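Local structure of gluconate kinase (Lactobacillus acidophilus, 3LL3) at residues A[332-337]-A[354-359]. The protein probably phosphorylates a sugar or sugar acid, such as xylulose or gluconate, at the expense of ATP, as an FGGY-family carbohydrate kinase. Numbering follows the deposited sequence.
Sequences RNLIFL and GSFVGL
I335, F336 and L337 pair with V357, F356 and S355 in a short antiparallel sheet of the FGGY C-terminal domain, two-stranded within the chain. Two pairs of backbone bonds fix the register: V357 N gives to I335 O at 2.7 Å and I335 N to V357 O at 2.9 Å, while L337 and S355 exchange a second pair, its L337 N to S355 O bond noticeably bent (137° at the hydrogen). Between them lies the non-hydrogen-bonded pair F336–F356, with F336 CA 3.2 Å from S355 O in a CA-H...O contact. F336 swings CG anti to its own backbone N (chi1 -180°), and its CD1 sits over the centre of the F356 ring, 3.4 Å above the plane; the two rings are inclined at 46°. On the F336/F356 face of the sheet L334 CD2 approaches F356 CD1 obliquely at 4.0 Å, and L334 CD1 meets L359 CD2 at 3.8 Å. Helix 365-388 covers this face through M368 and V372. With F356 cut back to an alanine, F336 CD1 would probably lose the ring face it rests on, and L334 CD2 part of its packing. On the other face, V357 and L337 lie against helix 465-485. Strand 354-359 also pairs antiparallel, through G354 to V357 and L359, with a strand of the second subunit, making this antiparallel strand pair part of a continuous intersubunit beta-sheet.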
ATOM      1  N   ARG A 332       6.189 -12.895   1.537  1.00 25.02           N
ATOM      2  CA  ARG A 332       6.370 -12.917   0.086  1.00 27.44           C
ATOM      3  C   ARG A 332       6.700 -11.534  -0.457  1.00 29.07           C
ATOM      4  O   ARG A 332       6.224 -11.134  -1.529  1.00 27.36           O
ATOM      5  CB  ARG A 332       5.126 -13.477  -0.602  1.00 28.03           C
ATOM      6  CG  ARG A 332       4.686 -14.830  -0.059  1.00 29.14           C
ATOM      7  CD  ARG A 332       3.575 -15.422  -0.916  1.00 30.60           C
ATOM      8  NE  ARG A 332       2.950 -16.547  -0.242  1.00 31.83           N
ATOM      9  CZ  ARG A 332       3.364 -17.803  -0.373  1.00 37.43           C
ATOM     10  NH1 ARG A 332       4.394 -18.079  -1.174  1.00 38.35           N
ATOM     11  NH2 ARG A 332       2.750 -18.777   0.282  1.00 39.04           N
ATOM     12  N   ASN A 333       7.521 -10.804   0.292  1.00 27.18           N
ATOM     13  CA  ASN A 333       8.015  -9.519  -0.146  1.00 26.94           C
ATOM     14  C   ASN A 333       6.975  -8.412  -0.108  1.00 28.03           C
ATOM     15  O   ASN A 333       7.155  -7.374  -0.739  1.00 30.83           O
ATOM     16  CB  ASN A 333       8.604  -9.622  -1.554  1.00 31.17           C
ATOM     17  CG  ASN A 333      10.024 -10.135  -1.553  1.00 38.92           C
ATOM     18  OD1 ASN A 333      10.658 -10.269  -0.494  1.00 35.31           O
ATOM     19  ND2 ASN A 333      10.540 -10.427  -2.743  1.00 39.95           N
ATOM     20  N   LEU A 334       5.892  -8.614   0.624  1.00 26.34           N
ATOM     21  CA  LEU A 334       4.941  -7.532   0.788  1.00 25.33           C
ATOM     22  C   LEU A 334       5.489  -6.534   1.821  1.00 26.06           C
ATOM     23  O   LEU A 334       5.878  -6.924   2.913  1.00 23.77           O
ATOM     24  CB  LEU A 334       3.576  -8.077   1.199  1.00 24.32           C
ATOM     25  CG  LEU A 334       2.503  -7.017   1.463  1.00 26.18           C
ATOM     26  CD1 LEU A 334       2.252  -6.177   0.202  1.00 25.25           C
ATOM     27  CD2 LEU A 334       1.232  -7.675   1.953  1.00 23.46           C
ATOM     28  N   ILE A 335       5.535  -5.253   1.463  1.00 24.24           N
ATOM     29  CA  ILE A 335       5.979  -4.207   2.378  1.00 22.83           C
ATOM     30  C   ILE A 335       4.799  -3.432   2.982  1.00 24.85           C
ATOM     31  O   ILE A 335       3.889  -3.000   2.261  1.00 22.19           O
ATOM     32  CB  ILE A 335       6.911  -3.201   1.683  1.00 24.16           C
ATOM     33  CG1 ILE A 335       8.230  -3.876   1.301  1.00 24.99           C
ATOM     34  CG2 ILE A 335       7.156  -1.972   2.597  1.00 22.45           C
ATOM     35  CD1 ILE A 335       8.902  -4.599   2.456  1.00 24.18           C
ATOM     36  N   PHE A 336       4.827  -3.263   4.303  1.00 22.03           N
ATOM     37  CA  PHE A 336       3.868  -2.422   5.001  1.00 19.95           C
ATOM     38  C   PHE A 336       4.612  -1.286   5.684  1.00 23.83           C
ATOM     39  O   PHE A 336       5.363  -1.525   6.639  1.00 19.39           O
ATOM     40  CB  PHE A 336       3.076  -3.215   6.042  1.00 19.61           C
ATOM     41  CG  PHE A 336       2.063  -2.387   6.799  1.00 19.43           C
ATOM     42  CD1 PHE A 336       0.901  -1.932   6.179  1.00 20.59           C
ATOM     43  CD2 PHE A 336       2.259  -2.072   8.133  1.00 20.18           C
ATOM     44  CE1 PHE A 336      -0.041  -1.176   6.884  1.00 19.33           C
ATOM     45  CE2 PHE A 336       1.333  -1.321   8.837  1.00 20.09           C
ATOM     46  CZ  PHE A 336       0.187  -0.867   8.220  1.00 22.15           C
ATOM     47  N   LEU A 337       4.428  -0.063   5.190  1.00 18.66           N
ATOM     48  CA  LEU A 337       4.942   1.107   5.911  1.00 21.16           C
ATOM     49  C   LEU A 337       3.891   1.485   6.962  1.00 21.93           C
ATOM     50  O   LEU A 337       2.753   1.789   6.620  1.00 20.45           O
ATOM     51  CB  LEU A 337       5.230   2.277   4.960  1.00 18.49           C
ATOM     52  CG  LEU A 337       6.195   2.036   3.786  1.00 23.10           C
ATOM     53  CD1 LEU A 337       6.370   3.295   2.914  1.00 21.28           C
ATOM     54  CD2 LEU A 337       7.544   1.562   4.301  1.00 21.89           C
ATOM     55  N   GLY A 354       0.226   5.383   6.157  1.00 21.44           N
ATOM     56  CA  GLY A 354       0.647   4.001   5.964  1.00 22.72           C
ATOM     57  C   GLY A 354       0.421   3.487   4.545  1.00 22.38           C
ATOM     58  O   GLY A 354      -0.400   4.055   3.823  1.00 22.37           O
ATOM     59  N   SER A 355       1.143   2.432   4.152  1.00 20.29           N
ATOM     60  CA  SER A 355       1.013   1.831   2.820  1.00 21.20           C
ATOM     61  C   SER A 355       1.254   0.318   2.863  1.00 21.27           C
ATOM     62  O   SER A 355       2.077  -0.159   3.651  1.00 19.57           O
ATOM     63  CB  SER A 355       2.037   2.435   1.842  1.00 20.60           C
ATOM     64  OG  SER A 355       1.906   3.846   1.743  1.00 24.52           O
ATOM     65  N   PHE A 356       0.537  -0.426   2.020  1.00 18.62           N
ATOM     66  CA  PHE A 356       0.947  -1.773   1.639  1.00 21.60           C
ATOM     67  C   PHE A 356       1.513  -1.647   0.246  1.00 22.57           C
ATOM     68  O   PHE A 356       0.796  -1.210  -0.645  1.00 23.96           O
ATOM     69  CB  PHE A 356      -0.248  -2.737   1.556  1.00 21.01           C
ATOM     70  CG  PHE A 356      -0.766  -3.205   2.896  1.00 21.90           C
ATOM     71  CD1 PHE A 356      -0.172  -4.281   3.548  1.00 21.18           C
ATOM     72  CD2 PHE A 356      -1.868  -2.593   3.481  1.00 20.43           C
ATOM     73  CE1 PHE A 356      -0.658  -4.736   4.769  1.00 22.43           C
ATOM     74  CE2 PHE A 356      -2.363  -3.030   4.713  1.00 21.92           C
ATOM     75  CZ  PHE A 356      -1.750  -4.089   5.370  1.00 23.14           C
ATOM     76  N   VAL A 357       2.760  -2.047   0.026  1.00 21.11           N
ATOM     77  CA  VAL A 357       3.315  -2.025  -1.336  1.00 21.95           C
ATOM     78  C   VAL A 357       3.916  -3.370  -1.749  1.00 25.44           C
ATOM     79  O   VAL A 357       4.718  -3.949  -1.018  1.00 23.34           O
ATOM     80  CB  VAL A 357       4.377  -0.900  -1.523  1.00 23.48           C
ATOM     81  CG1 VAL A 357       4.924  -0.891  -2.969  1.00 24.01           C
ATOM     82  CG2 VAL A 357       3.799   0.461  -1.165  1.00 22.83           C
ATOM     83  N   GLY A 358       3.532  -3.859  -2.932  1.00 25.89           N
ATOM     84  CA  GLY A 358       4.054  -5.114  -3.446  1.00 26.08           C
ATOM     85  C   GLY A 358       3.033  -6.232  -3.574  1.00 25.24           C
ATOM     86  O   GLY A 358       3.383  -7.398  -3.559  1.00 27.33           O
ATOM     87  N   LEU A 359       1.761  -5.877  -3.689  1.00 25.08           N
ATOM     88  CA  LEU A 359       0.696  -6.870  -3.714  1.00 24.75           C
ATOM     89  C   LEU A 359       0.599  -7.612  -5.061  1.00 27.25           C
ATOM     90  O   LEU A 359       0.886  -7.065  -6.130  1.00 27.79           O
ATOM     91  CB  LEU A 359      -0.657  -6.240  -3.390  1.00 26.47           C
ATOM     92  CG  LEU A 359      -0.962  -5.706  -1.990  1.00 25.14           C
ATOM     93  CD1 LEU A 359      -2.144  -4.751  -2.059  1.00 22.14           C
ATOM     94  CD2 LEU A 359      -1.252  -6.857  -1.019  1.00 26.20           C
TER